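Alpha/beta hydrolase (Novosphingobium aromaticivorans, PDB 3BWX) probably acts as a hydrolase of the alpha/beta-hydrolase family and binds calcium ions. Local coordinates at residues L269-P272 / E273-A276; I240-A243 / Q244-A247; T176-L179 / R180-K183; F152-W155 / M156-A159; D168-P171 / D172-I175. The protein carries 1 engineered substitution. One frame throughout, in Å; residues are numbered along the deposited sequence.

Interaction 1 of 5, residues L269-P272 / E273-A276; sequences LDEP and ESIA. With EDO (1,2-ethanediol), chain F; EDO (1,2-ethanediol), chain H.
Glu271 and Ser274 join side chain to side chain at the entrance of a helix, an example of an N-cap residue tying the incoming loop to the first turn. Among the polar contacts, Ser274 OG donates to Glu271 OE1 over 2.7 Å, meeting that oxygen on its anti side and 31° out of the carboxylate plane. The glutamate reaches this position by bending at chi2 (81°), which folds its carboxylate back beside the loop. There OE1 also takes a weak bond from Leu269 N at 2.9 Å, while OE2 accepts from Thr268 N, and these partners help to set the rotation of the group. With an alanine here, the Ser274 hydroxyl and the two loop amides would probably lose the carboxylate that accepts from them, leaving the loop freer to shift against the helix. The backbone adds the first helical bonds, Ile275 N to Glu271 O at 2.9 Å and Ala276 N to Pro272 O. Packing contacts complete the turn: Ile275 CG1 lies 3.4 Å from Leu269 O, and Ser274 CB rests 3.7 Å from Leu269 CA. Asp270 OD2 accepts from an ethanediol O1 at 2.6 Å and forms a salt bridge with Arg184. Leu269 packs on Leu48 and Ile275 on Arg51 of helix 46-52, whereas Glu271 and Ser274 touch Leu260 of strand 255-260, so helix 272-282 starts against both elements.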
loop_
_atom_site.group_PDB
_atom_site.type_symbol
_atom_site.label_atom_id
_atom_site.label_comp_id
_atom_site.label_asym_id
_atom_site.label_seq_id
_atom_site.Cartn_x
_atom_site.Cartn_y
_atom_site.Cartn_z
ATOM N N LEU A 269 3.076 8.803 -3.985
ATOM C CA LEU A 269 4.498 8.789 -3.621
ATOM C C LEU A 269 5.405 9.183 -4.790
ATOM O O LEU A 269 6.646 9.105 -4.684
ATOM C CB LEU A 269 4.893 7.409 -3.025
ATOM C CG LEU A 269 4.001 6.922 -1.884
ATOM C CD1 LEU A 269 4.462 5.586 -1.348
ATOM C CD2 LEU A 269 3.888 7.935 -0.752
ATOM N N ASP A 270 4.798 9.572 -5.912
ATOM C CA ASP A 270 5.542 10.160 -7.057
ATOM C C ASP A 270 5.589 11.701 -7.043
ATOM O O ASP A 270 6.269 12.318 -7.861
ATOM C CB ASP A 270 4.983 9.682 -8.393
ATOM C CG ASP A 270 4.974 8.172 -8.537
ATOM O OD1 ASP A 270 5.789 7.432 -7.912
ATOM O OD2 ASP A 270 4.113 7.729 -9.294
ATOM N N GLU A 271 4.827 12.312 -6.141
ATOM C CA GLU A 271 4.922 13.756 -5.921
ATOM C C GLU A 271 6.317 14.160 -5.433
ATOM O O GLU A 271 6.894 13.474 -4.575
ATOM C CB GLU A 271 3.927 14.222 -4.844
ATOM C CG GLU A 271 2.467 13.835 -5.069
ATOM C CD GLU A 271 2.077 12.417 -4.673
ATOM O OE1 GLU A 271 2.818 11.732 -3.931
ATOM O OE2 GLU A 271 0.962 12.025 -5.109
ATOM N N PRO A 272 6.871 15.251 -5.978
ATOM C CA PRO A 272 8.186 15.660 -5.486
ATOM C C PRO A 272 8.318 15.779 -3.973
ATOM O O PRO A 272 9.337 15.349 -3.384
ATOM C CB PRO A 272 8.399 17.017 -6.134
ATOM C CG PRO A 272 7.619 16.894 -7.432
ATOM C CD PRO A 272 6.394 16.135 -7.058
ATOM N N GLU A 273 7.294 16.348 -3.347
ATOM C CA GLU A 273 7.319 16.503 -1.900
ATOM C C GLU A 273 7.324 15.120 -1.179
ATOM O O GLU A 273 7.912 14.992 -0.097
ATOM C CB GLU A 273 6.170 17.375 -1.441
ATOM C CG GLU A 273 6.397 18.836 -1.822
ATOM C CD GLU A 273 5.153 19.697 -1.924
ATOM O OE1 GLU A 273 4.015 19.227 -1.658
ATOM O OE2 GLU A 273 5.333 20.879 -2.271
ATOM N N SER A 274 6.618 14.126 -1.738
ATOM C CA SER A 274 6.596 12.798 -1.155
ATOM C C SER A 274 7.957 12.162 -1.285
ATOM O O SER A 274 8.450 11.514 -0.359
ATOM C CB SER A 274 5.576 11.900 -1.875
ATOM O OG SER A 274 4.237 12.381 -1.713
ATOM N N ILE A 275 8.552 12.263 -2.458
ATOM C CA ILE A 275 9.879 11.659 -2.733
ATOM C C ILE A 275 10.886 12.251 -1.733
ATOM O O ILE A 275 11.668 11.523 -1.095
ATOM C CB ILE A 275 10.318 11.875 -4.194
ATOM C CG1 ILE A 275 9.351 11.157 -5.143
ATOM C CG2 ILE A 275 11.790 11.468 -4.419
ATOM C CD1 ILE A 275 9.422 11.702 -6.559
ATOM N N ALA A 276 10.911 13.567 -1.657
ATOM C CA ALA A 276 11.836 14.270 -0.759
ATOM C C ALA A 276 11.595 13.858 0.696
ATOM O O ALA A 276 12.522 13.645 1.446
ATOM C CB ALA A 276 11.708 15.786 -0.902
HETATM C C1 EDO F . 1.484 12.851 -9.415
HETATM O O1 EDO F . 1.583 11.698 -8.572
HETATM C C2 EDO F . 2.720 13.682 -9.248
HETATM O O2 EDO F . 3.715 13.048 -10.053
HETATM C C1 EDO H . 0.933 8.649 -10.635
HETATM O O1 EDO H . 2.346 8.725 -10.937
HETATM C C2 EDO H . 0.091 9.398 -11.673
HETATM O O2 EDO H . 0.422 10.792 -11.574
#

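Interaction 2 of 5, residues I240-A243 / Q244-A247; sequences ILSA and QTAA
Ser242 and Thr245 face each other because the serine's first torsion (79°) sets OG between its backbone N and carbonyl carbon, while Thr245 turns OG1 opposite its own carbonyl carbon, beside the backbone N (chi1 -62°). Ser242 OG and Thr245 OG1 thereby lie 3.0 Å apart, close enough for a hydrogen bond, though the serine proton may go elsewhere. Thr245 OG1 has a further partner in Glu133 OE1. A water bridges the same corner, accepting from Ser242 N at 3.0 Å and donating to Thr245 OG1. The threonine torsion has a second effect, since it carries the methyl CG2 to the apolar side, where it meets Leu241 CD1 at 3.7 Å. The other leucine branch, CD2, lies 4.2 Å from Ala246 CB. One residue therefore serves two kinds of neighbour: its hydroxyl faces the polar corner and its methyl the leucine. Ala246 N closes the first helical turn on Ser242 O at 3.1 Å. This is the N-terminus of a helix with serine at the N-cap. Helix 243-250 links the parallel strands 230-235 and 255-260 in a beta-alpha-beta crossover, and the loop leading into it follows a strand after which alpha/beta hydrolases often carry their catalytic acid.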
loop_
_atom_site.group_PDB
_atom_site.type_symbol
_atom_site.label_atom_id
_atom_site.label_comp_id
_atom_site.label_asym_id
_atom_site.label_seq_id
_atom_site.Cartn_x
_atom_site.Cartn_y
_atom_site.Cartn_z
ATOM N N ILE A 240 -9.910 9.632 4.479
ATOM C CA ILE A 240 -9.524 8.427 5.238
ATOM C C ILE A 240 -8.767 8.870 6.476
ATOM O O ILE A 240 -9.016 8.409 7.569
ATOM C CB ILE A 240 -8.716 7.430 4.379
ATOM C CG1 ILE A 240 -9.652 6.663 3.437
ATOM C CG2 ILE A 240 -7.873 6.431 5.275
ATOM C CD1 ILE A 240 -10.314 5.400 4.063
ATOM N N LEU A 241 -7.882 9.826 6.302
ATOM C CA LEU A 241 -7.051 10.355 7.402
ATOM C C LEU A 241 -7.371 11.841 7.544
ATOM O O LEU A 241 -7.096 12.614 6.604
ATOM C CB LEU A 241 -5.580 10.128 7.108
ATOM C CG LEU A 241 -4.622 10.686 8.160
ATOM C CD1 LEU A 241 -4.863 10.023 9.526
ATOM C CD2 LEU A 241 -3.157 10.516 7.788
ATOM N N SER A 242 -7.977 12.212 8.676
ATOM C CA SER A 242 -8.299 13.591 8.952
ATOM C C SER A 242 -7.056 14.408 9.345
ATOM O O SER A 242 -6.050 13.848 9.842
ATOM C CB SER A 242 -9.365 13.664 10.052
ATOM O OG SER A 242 -8.813 13.472 11.352
ATOM N N ALA A 243 -7.113 15.721 9.095
ATOM C CA ALA A 243 -6.040 16.607 9.537
ATOM C C ALA A 243 -5.825 16.535 11.047
ATOM O O ALA A 243 -4.683 16.558 11.536
ATOM C CB ALA A 243 -6.290 18.060 9.089
ATOM N N GLN A 244 -6.930 16.414 11.778
ATOM C CA GLN A 244 -6.880 16.319 13.223
ATOM C C GLN A 244 -6.119 15.075 13.708
ATOM O O GLN A 244 -5.261 15.162 14.582
ATOM C CB GLN A 244 -8.306 16.352 13.809
ATOM C CG GLN A 244 -8.308 16.921 15.199
ATOM C CD GLN A 244 -9.664 16.871 15.925
ATOM O OE1 GLN A 244 -10.720 17.104 15.347
ATOM N NE2 GLN A 244 -9.613 16.571 17.211
ATOM N N THR A 245 -6.437 13.919 13.139
ATOM C CA THR A 245 -5.769 12.667 13.510
ATOM C C THR A 245 -4.272 12.709 13.172
ATOM O O THR A 245 -3.397 12.285 13.957
ATOM C CB THR A 245 -6.446 11.476 12.794
ATOM O OG1 THR A 245 -7.826 11.365 13.221
ATOM C CG2 THR A 245 -5.702 10.192 13.082
ATOM N N ALA A 246 -3.972 13.236 11.994
ATOM C CA ALA A 246 -2.570 13.428 11.552
ATOM C C ALA A 246 -1.788 14.335 12.493
ATOM O O ALA A 246 -0.665 14.034 12.820
ATOM C CB ALA A 246 -2.491 13.921 10.095
ATOM N N ALA A 247 -2.382 15.437 12.947
ATOM C CA ALA A 247 -1.683 16.329 13.903
ATOM C C ALA A 247 -1.461 15.614 15.250
ATOM O O ALA A 247 -0.401 15.758 15.841
ATOM C CB ALA A 247 -2.424 17.643 14.095
HETATM O O HOH W 1 -8.843 10.188 10.696
#

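Interaction 3 of 5, residues T176-L179 / R180-K183; sequences TQWL and RYAK. With EDO (1,2-ethanediol), chain H.
Arg180 lies across Gln177 on the exposed side of helix 175-185, its NH1 3.9 Å from the glutamine CG. The arginine chain leaves its CB extended and then bends at chi3 (-61°), which turns the guanidinium back over the preceding helical turn, with its plane 59° from that of the Gln177 amide. Its NH2 donates to a water at 2.6 Å, and this water in turn donates to Thr176 OG1, a hydroxyl also hydrogen-bonded to Asp174 OD1. An ethanediol fills the angle between the two long side chains: Arg180 NH1 reaches its O1 in a weak bond of 3.3 Å, and Gln177 NE2 its O2 in another of 3.5 Å. Gln177 OE1 accepts from Asp174 N, as the N3 residue does in a capping box. Were an alanine to stand in for Gln177, Asp174 N would probably be left without that acceptor and the guanidinium would be freer to turn. The helix belongs to the segment inserted between strands 122-128 and 230-235, where alpha/beta hydrolases usually carry a lid. Leu179 rests on Ala159 of helix 155-166, and its carbonyl O accepts from Lys183 N at 3.0 Å. On the buried flank, Trp178 and Tyr181 lie side by side and point the same way. They form an offset edge-to-face pair, the indole edge toward the tyrosine face, with planes at 85° and centroids of the six-membered rings 5.8 Å apart. Trp178 CE3 comes within 4.1 Å of Tyr181 CD2, and both rings also make edge-to-face contacts with Trp173.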
loop_
_atom_site.group_PDB
_atom_site.type_symbol
_atom_site.label_atom_id
_atom_site.label_comp_id
_atom_site.label_asym_id
_atom_site.label_seq_id
_atom_site.Cartn_x
_atom_site.Cartn_y
_atom_site.Cartn_z
ATOM N N THR A 176 -2.282 11.934 -18.999
ATOM C CA THR A 176 -1.147 11.031 -18.903
ATOM C C THR A 176 -1.018 10.464 -17.472
ATOM O O THR A 176 -0.674 9.308 -17.290
ATOM C CB THR A 176 0.182 11.627 -19.429
ATOM O OG1 THR A 176 0.728 12.599 -18.514
ATOM C CG2 THR A 176 -0.012 12.256 -20.826
ATOM N N GLN A 177 -1.328 11.305 -16.485
ATOM C CA GLN A 177 -1.337 10.873 -15.100
ATOM C C GLN A 177 -2.472 9.861 -14.853
ATOM O O GLN A 177 -2.256 8.833 -14.191
ATOM C CB GLN A 177 -1.396 12.048 -14.131
ATOM C CG GLN A 177 -0.177 12.944 -14.216
ATOM C CD GLN A 177 -0.354 14.188 -13.409
ATOM O OE1 GLN A 177 -1.071 15.123 -13.838
ATOM N NE2 GLN A 177 0.257 14.208 -12.196
ATOM N N TRP A 178 -3.678 10.110 -15.352
ATOM C CA TRP A 178 -4.732 9.098 -15.230
ATOM C C TRP A 178 -4.419 7.744 -15.890
ATOM O O TRP A 178 -4.799 6.695 -15.385
ATOM C CB TRP A 178 -6.067 9.626 -15.777
ATOM C CG TRP A 178 -6.676 10.694 -14.867
ATOM C CD1 TRP A 178 -6.792 12.014 -15.124
ATOM C CD2 TRP A 178 -7.214 10.475 -13.561
ATOM N NE1 TRP A 178 -7.358 12.652 -14.050
ATOM C CE2 TRP A 178 -7.604 11.738 -13.062
ATOM C CE3 TRP A 178 -7.350 9.346 -12.756
ATOM C CZ2 TRP A 178 -8.176 11.903 -11.792
ATOM C CZ3 TRP A 178 -7.884 9.518 -11.473
ATOM C CH2 TRP A 178 -8.303 10.787 -11.021
ATOM N N LEU A 179 -3.758 7.777 -17.049
ATOM C CA LEU A 179 -3.401 6.550 -17.761
ATOM C C LEU A 179 -2.337 5.763 -16.989
ATOM O O LEU A 179 -2.410 4.541 -16.866
ATOM C CB LEU A 179 -2.943 6.858 -19.187
ATOM C CG LEU A 179 -4.054 7.182 -20.168
ATOM C CD1 LEU A 179 -3.395 7.773 -21.443
ATOM C CD2 LEU A 179 -4.931 6.020 -20.492
ATOM N N ARG A 180 -1.356 6.486 -16.475
ATOM C CA ARG A 180 -0.289 5.867 -15.672
ATOM C C ARG A 180 -0.911 5.167 -14.438
ATOM O O ARG A 180 -0.597 4.038 -14.095
ATOM C CB ARG A 180 0.729 6.938 -15.220
ATOM C CG ARG A 180 1.929 6.319 -14.498
ATOM C CD ARG A 180 2.804 7.348 -13.792
ATOM N NE ARG A 180 3.328 8.254 -14.755
ATOM C CZ ARG A 180 3.221 9.590 -14.774
ATOM N NH1 ARG A 180 2.677 10.338 -13.803
ATOM N NH2 ARG A 180 3.780 10.199 -15.787
ATOM N N TYR A 181 -1.831 5.868 -13.799
ATOM C CA TYR A 181 -2.539 5.322 -12.661
ATOM C C TYR A 181 -3.376 4.097 -13.047
ATOM O O TYR A 181 -3.419 3.114 -12.289
ATOM C CB TYR A 181 -3.457 6.432 -12.170
ATOM C CG TYR A 181 -4.323 6.176 -10.953
ATOM C CD1 TYR A 181 -3.769 6.164 -9.692
ATOM C CD2 TYR A 181 -5.692 6.054 -11.071
ATOM C CE1 TYR A 181 -4.559 5.989 -8.571
ATOM C CE2 TYR A 181 -6.493 5.879 -9.966
ATOM C CZ TYR A 181 -5.911 5.857 -8.713
ATOM O OH TYR A 181 -6.693 5.689 -7.575
ATOM N N ALA A 182 -4.114 4.178 -14.167
ATOM C CA ALA A 182 -5.005 3.109 -14.641
ATOM C C ALA A 182 -4.173 1.834 -14.779
ATOM O O ALA A 182 -4.624 0.752 -14.342
ATOM C CB ALA A 182 -5.722 3.475 -15.971
ATOM N N LYS A 183 -2.993 1.941 -15.419
ATOM C CA LYS A 183 -2.216 0.733 -15.693
ATOM C C LYS A 183 -1.664 0.141 -14.418
ATOM O O LYS A 183 -1.346 -1.050 -14.373
ATOM C CB LYS A 183 -1.116 1.016 -16.742
ATOM C CG LYS A 183 -1.722 1.316 -18.103
ATOM C CD LYS A 183 -0.738 1.149 -19.239
ATOM C CE LYS A 183 -0.649 -0.312 -19.645
ATOM N NZ LYS A 183 0.371 -0.546 -20.712
HETATM C C1 EDO H . 0.933 8.649 -10.635
HETATM O O1 EDO H . 2.346 8.725 -10.937
HETATM C C2 EDO H . 0.091 9.398 -11.673
HETATM O O2 EDO H . 0.422 10.792 -11.574
HETATM O O HOH W 2 2.666 12.370 -16.772
#

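Interaction 4 of 5, residues F152-W155 / M156-A159; sequences FETW and MHAA
Phe152 spreads its side chain along the backbone of Ala158, and from CB outward nearly every atom finds something in the first helical turn. CB begins 4.1 Å from Ala158 CB. The next atom, CG, stands 3.7 Å from Ala158 CA, and there the ring divides: CD2 takes the methyl side, 3.6 Å from Ala158 CB, while CD1 and then CE1 run past His157 O, each at 3.9 Å. CE2 returns to Ala158 CA. The ring thus offers one face to that CA in a CH-pi contact, the carbon lying 14° off the ring normal. Thr154 supplies the polar half of the turn. As N-cap residue, it places OG1 between its backbone N and carbonyl carbon (chi1 76°), where the oxygen accepts from His157 N at 3.0 Å in a nearly straight capping bond (165°). The same oxygen sits over one face of the His157 imidazole, toward its rim. Beyond the turn, Phe152 pairs by backbone hydrogen bonds with Ile194 of strand 194-196, and with Ala158 it touches Met186 of strand 186-188; Trp155 packs on Ala182 and Lys183, so helix 155-166 starts between the small antiparallel sheet and helix 175-185.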
loop_
_atom_site.group_PDB
_atom_site.type_symbol
_atom_site.label_atom_id
_atom_site.label_comp_id
_atom_site.label_asym_id
_atom_site.label_seq_id
_atom_site.Cartn_x
_atom_site.Cartn_y
_atom_site.Cartn_z
ATOM N N PHE A 152 -13.555 -2.571 -19.264
ATOM C CA PHE A 152 -13.494 -1.637 -20.404
ATOM C C PHE A 152 -12.860 -2.225 -21.618
ATOM O O PHE A 152 -12.021 -3.119 -21.479
ATOM C CB PHE A 152 -12.714 -0.399 -19.986
ATOM C CG PHE A 152 -13.260 0.227 -18.746
ATOM C CD1 PHE A 152 -14.299 1.135 -18.818
ATOM C CD2 PHE A 152 -12.800 -0.142 -17.506
ATOM C CE1 PHE A 152 -14.855 1.675 -17.663
ATOM C CE2 PHE A 152 -13.363 0.381 -16.347
ATOM C CZ PHE A 152 -14.387 1.292 -16.441
ATOM N N GLU A 153 -13.232 -1.708 -22.795
ATOM C CA GLU A 153 -12.590 -2.126 -24.049
ATOM C C GLU A 153 -11.260 -1.452 -24.249
ATOM O O GLU A 153 -10.371 -2.036 -24.847
ATOM C CB GLU A 153 -13.484 -1.895 -25.293
ATOM C CG GLU A 153 -12.897 -2.560 -26.589
ATOM C CD GLU A 153 -13.901 -2.817 -27.712
ATOM O OE1 GLU A 153 -14.139 -1.865 -28.494
ATOM O OE2 GLU A 153 -14.405 -3.990 -27.865
ATOM N N THR A 154 -11.141 -0.200 -23.792
ATOM C CA THR A 154 -9.933 0.593 -24.041
ATOM C C THR A 154 -9.393 1.246 -22.798
ATOM O O THR A 154 -10.149 1.524 -21.829
ATOM C CB THR A 154 -10.236 1.693 -25.072
ATOM O OG1 THR A 154 -10.984 2.800 -24.507
ATOM C CG2 THR A 154 -11.025 1.122 -26.223
ATOM N N TRP A 155 -8.089 1.551 -22.827
ATOM C CA TRP A 155 -7.447 2.243 -21.714
ATOM C C TRP A 155 -8.007 3.658 -21.502
ATOM O O TRP A 155 -8.081 4.152 -20.368
ATOM C CB TRP A 155 -5.936 2.274 -21.907
ATOM C CG TRP A 155 -5.314 0.961 -21.528
ATOM C CD1 TRP A 155 -4.780 0.045 -22.380
ATOM C CD2 TRP A 155 -5.196 0.396 -20.207
ATOM N NE1 TRP A 155 -4.345 -1.054 -21.682
ATOM C CE2 TRP A 155 -4.567 -0.850 -20.344
ATOM C CE3 TRP A 155 -5.582 0.825 -18.936
ATOM C CZ2 TRP A 155 -4.317 -1.683 -19.261
ATOM C CZ3 TRP A 155 -5.320 0.008 -17.848
ATOM C CH2 TRP A 155 -4.688 -1.243 -18.025
HETATM N N MSE A 156 -8.389 4.305 -22.593
HETATM C CA MSE A 156 -8.911 5.648 -22.471
HETATM C C MSE A 156 -10.241 5.603 -21.731
HETATM O O MSE A 156 -10.490 6.441 -20.878
HETATM C CB MSE A 156 -9.122 6.267 -23.817
HETATM C CG MSE A 156 -9.551 7.696 -23.729
HETATM SE SE MSE A 156 -8.147 8.892 -22.939
HETATM C CE MSE A 156 -6.741 8.007 -23.585
ATOM N N HIS A 157 -11.116 4.674 -22.108
ATOM C CA HIS A 157 -12.390 4.522 -21.418
ATOM C C HIS A 157 -12.161 4.203 -19.939
ATOM O O HIS A 157 -12.841 4.746 -19.081
ATOM C CB HIS A 157 -13.272 3.463 -22.119
ATOM C CG HIS A 157 -13.857 3.944 -23.404
ATOM N ND1 HIS A 157 -14.518 3.119 -24.287
ATOM C CD2 HIS A 157 -13.907 5.184 -23.938
ATOM C CE1 HIS A 157 -14.932 3.832 -25.319
ATOM N NE2 HIS A 157 -14.579 5.089 -25.130
ATOM N N ALA A 158 -11.235 3.316 -19.635
ATOM C CA ALA A 158 -10.893 3.024 -18.241
ATOM C C ALA A 158 -10.420 4.251 -17.474
ATOM O O ALA A 158 -10.848 4.515 -16.366
ATOM C CB ALA A 158 -9.867 1.898 -18.135
ATOM N N ALA A 159 -9.497 5.006 -18.073
ATOM C CA ALA A 159 -8.971 6.197 -17.472
ATOM C C ALA A 159 -10.073 7.197 -17.172
ATOM O O ALA A 159 -10.091 7.805 -16.092
ATOM C CB ALA A 159 -7.940 6.826 -18.445
#

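Interaction 5 of 5, residues D168-P171 / D172-I175; sequences DVYP and DWDI
Tyr170 and Trp173 form an offset aromatic stack across a type I beta turn, in the loop that connects helices 155-166 and 175-185. The phenol ring and the six-membered ring of the indole are almost parallel, 8° apart, with centroids separated by 3.8 Å. Both first torsions put CG opposite the carbonyl carbon (-51° for Tyr170), and the two side chains rise the same way from the turn. The closest ring atoms are Tyr170 CD1 and Trp173 CZ2, at 3.3 Å. Tyr170 CB adds a CH-pi contact over the five-membered ring, 3.4 Å from its centroid, so one face of the indole is covered over both rings. Val169 CG1 lies over the opposite face of the tyrosine, making the phenol the middle layer of three. The turn's own bond, Trp173 N to Tyr170 O, is weak at 3.4 Å. A water supplements it, donating to Tyr170 O at 2.7 Å and to Trp173 O at 3.1 Å. Two residues of the turn reach beyond it: Tyr170 OH is hydrogen-bonded to Ala266 O, and Asp172 OD1 makes a salt bridge with Arg262 NH2. The arrangement is a type I turn with stacked aromatics at its first and last positions, fastening the loop between two helices of the probable lid to the loop that follows strand 255-260.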
loop_
_atom_site.group_PDB
_atom_site.type_symbol
_atom_site.label_atom_id
_atom_site.label_comp_id
_atom_site.label_asym_id
_atom_site.label_seq_id
_atom_site.Cartn_x
_atom_site.Cartn_y
_atom_site.Cartn_z
ATOM N N ASP A 168 -12.020 14.076 -7.763
ATOM C CA ASP A 168 -11.974 14.897 -6.540
ATOM C C ASP A 168 -10.701 14.663 -5.730
ATOM O O ASP A 168 -10.277 15.557 -5.011
ATOM C CB ASP A 168 -13.179 14.672 -5.625
ATOM C CG ASP A 168 -13.510 13.217 -5.399
ATOM O OD1 ASP A 168 -13.075 12.325 -6.172
ATOM O OD2 ASP A 168 -14.238 12.955 -4.421
ATOM N N VAL A 169 -10.140 13.454 -5.833
ATOM C CA VAL A 169 -8.925 13.056 -5.125
ATOM C C VAL A 169 -7.708 13.681 -5.802
ATOM O O VAL A 169 -6.742 14.056 -5.142
ATOM C CB VAL A 169 -8.784 11.479 -5.084
ATOM C CG1 VAL A 169 -7.510 11.015 -4.389
ATOM C CG2 VAL A 169 -10.050 10.780 -4.463
ATOM N N TYR A 170 -7.738 13.720 -7.133
ATOM C CA TYR A 170 -6.597 14.196 -7.915
ATOM C C TYR A 170 -7.092 15.202 -8.952
ATOM O O TYR A 170 -7.072 14.949 -10.158
ATOM C CB TYR A 170 -5.864 13.044 -8.604
ATOM C CG TYR A 170 -5.475 11.869 -7.703
ATOM C CD1 TYR A 170 -4.471 12.009 -6.724
ATOM C CD2 TYR A 170 -6.074 10.596 -7.870
ATOM C CE1 TYR A 170 -4.100 10.953 -5.937
ATOM C CE2 TYR A 170 -5.709 9.536 -7.073
ATOM C CZ TYR A 170 -4.709 9.716 -6.107
ATOM O OH TYR A 170 -4.316 8.639 -5.347
ATOM N N PRO A 171 -7.570 16.354 -8.481
ATOM C CA PRO A 171 -8.173 17.303 -9.409
ATOM C C PRO A 171 -7.256 17.955 -10.413
ATOM O O PRO A 171 -7.762 18.483 -11.421
ATOM C CB PRO A 171 -8.759 18.371 -8.479
ATOM C CG PRO A 171 -7.908 18.297 -7.262
ATOM C CD PRO A 171 -7.633 16.833 -7.090
ATOM N N ASP A 172 -5.953 17.931 -10.197
ATOM C CA ASP A 172 -5.025 18.644 -11.081
ATOM C C ASP A 172 -4.353 17.736 -12.077
ATOM O O ASP A 172 -3.587 18.206 -12.895
ATOM C CB ASP A 172 -3.969 19.422 -10.292
ATOM C CG ASP A 172 -4.584 20.495 -9.433
ATOM O OD1 ASP A 172 -5.698 20.973 -9.780
ATOM O OD2 ASP A 172 -4.000 20.780 -8.369
ATOM N N TRP A 173 -4.613 16.435 -11.995
ATOM C CA TRP A 173 -4.006 15.508 -12.943
ATOM C C TRP A 173 -4.431 15.699 -14.398
ATOM O O TRP A 173 -5.597 16.003 -14.696
ATOM C CB TRP A 173 -4.313 14.078 -12.586
ATOM C CG TRP A 173 -3.532 13.521 -11.416
ATOM C CD1 TRP A 173 -2.726 14.186 -10.531
ATOM C CD2 TRP A 173 -3.564 12.157 -10.985
ATOM N NE1 TRP A 173 -2.268 13.308 -9.562
ATOM C CE2 TRP A 173 -2.742 12.055 -9.833
ATOM C CE3 TRP A 173 -4.210 11.023 -11.458
ATOM C CZ2 TRP A 173 -2.556 10.857 -9.144
ATOM C CZ3 TRP A 173 -4.009 9.802 -10.776
ATOM C CH2 TRP A 173 -3.176 9.752 -9.619
ATOM N N ASP A 174 -3.478 15.449 -15.276
ATOM C CA ASP A 174 -3.725 15.441 -16.709
ATOM C C ASP A 174 -3.937 13.971 -17.159
ATOM O O ASP A 174 -3.848 13.017 -16.354
ATOM C CB ASP A 174 -2.591 16.167 -17.480
ATOM C CG ASP A 174 -1.237 15.468 -17.363
ATOM O OD1 ASP A 174 -1.186 14.229 -17.525
ATOM O OD2 ASP A 174 -0.217 16.162 -17.136
ATOM N N ILE A 175 -4.235 13.784 -18.445
ATOM C CA ILE A 175 -4.637 12.464 -18.943
ATOM C C ILE A 175 -3.518 11.461 -18.854
ATOM O O ILE A 175 -3.756 10.279 -18.670
ATOM C CB ILE A 175 -5.257 12.523 -20.385
ATOM C CG1 ILE A 175 -5.928 11.171 -20.749
ATOM C CG2 ILE A 175 -4.201 12.972 -21.394
ATOM C CD1 ILE A 175 -7.046 10.724 -19.793
HETATM O O HOH W 3 -7.911 15.348 -12.742
#

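Interactions 3, 4 and 5 form one continuous cluster. Interaction 3 has its centre about 11 Å from those of both interaction 4 and interaction 5; Leu179 CD2 lies 3.7 Å from Ala159 CB, and Tyr181 CD1 3.6 Å from Trp173 CH2. Interactions 4 and 5 meet where selenomethionine Met156 SE approaches Ile175 CD1 (3.8 Å). Interaction 1 does not touch this cluster, its nearest atoms being about 5 Å from interactions 3 and 5, but it shares one ethanediol with interaction 3. The side chain of Leu269 lies near, without touching, a probable nucleophile elbow at Gly103, Ser105 and Gly107, and that of Ala276 is about 10 Å from a bound calcium ion. Interaction 2 stands apart, about 9 Å from interaction 5 at the nearest atoms.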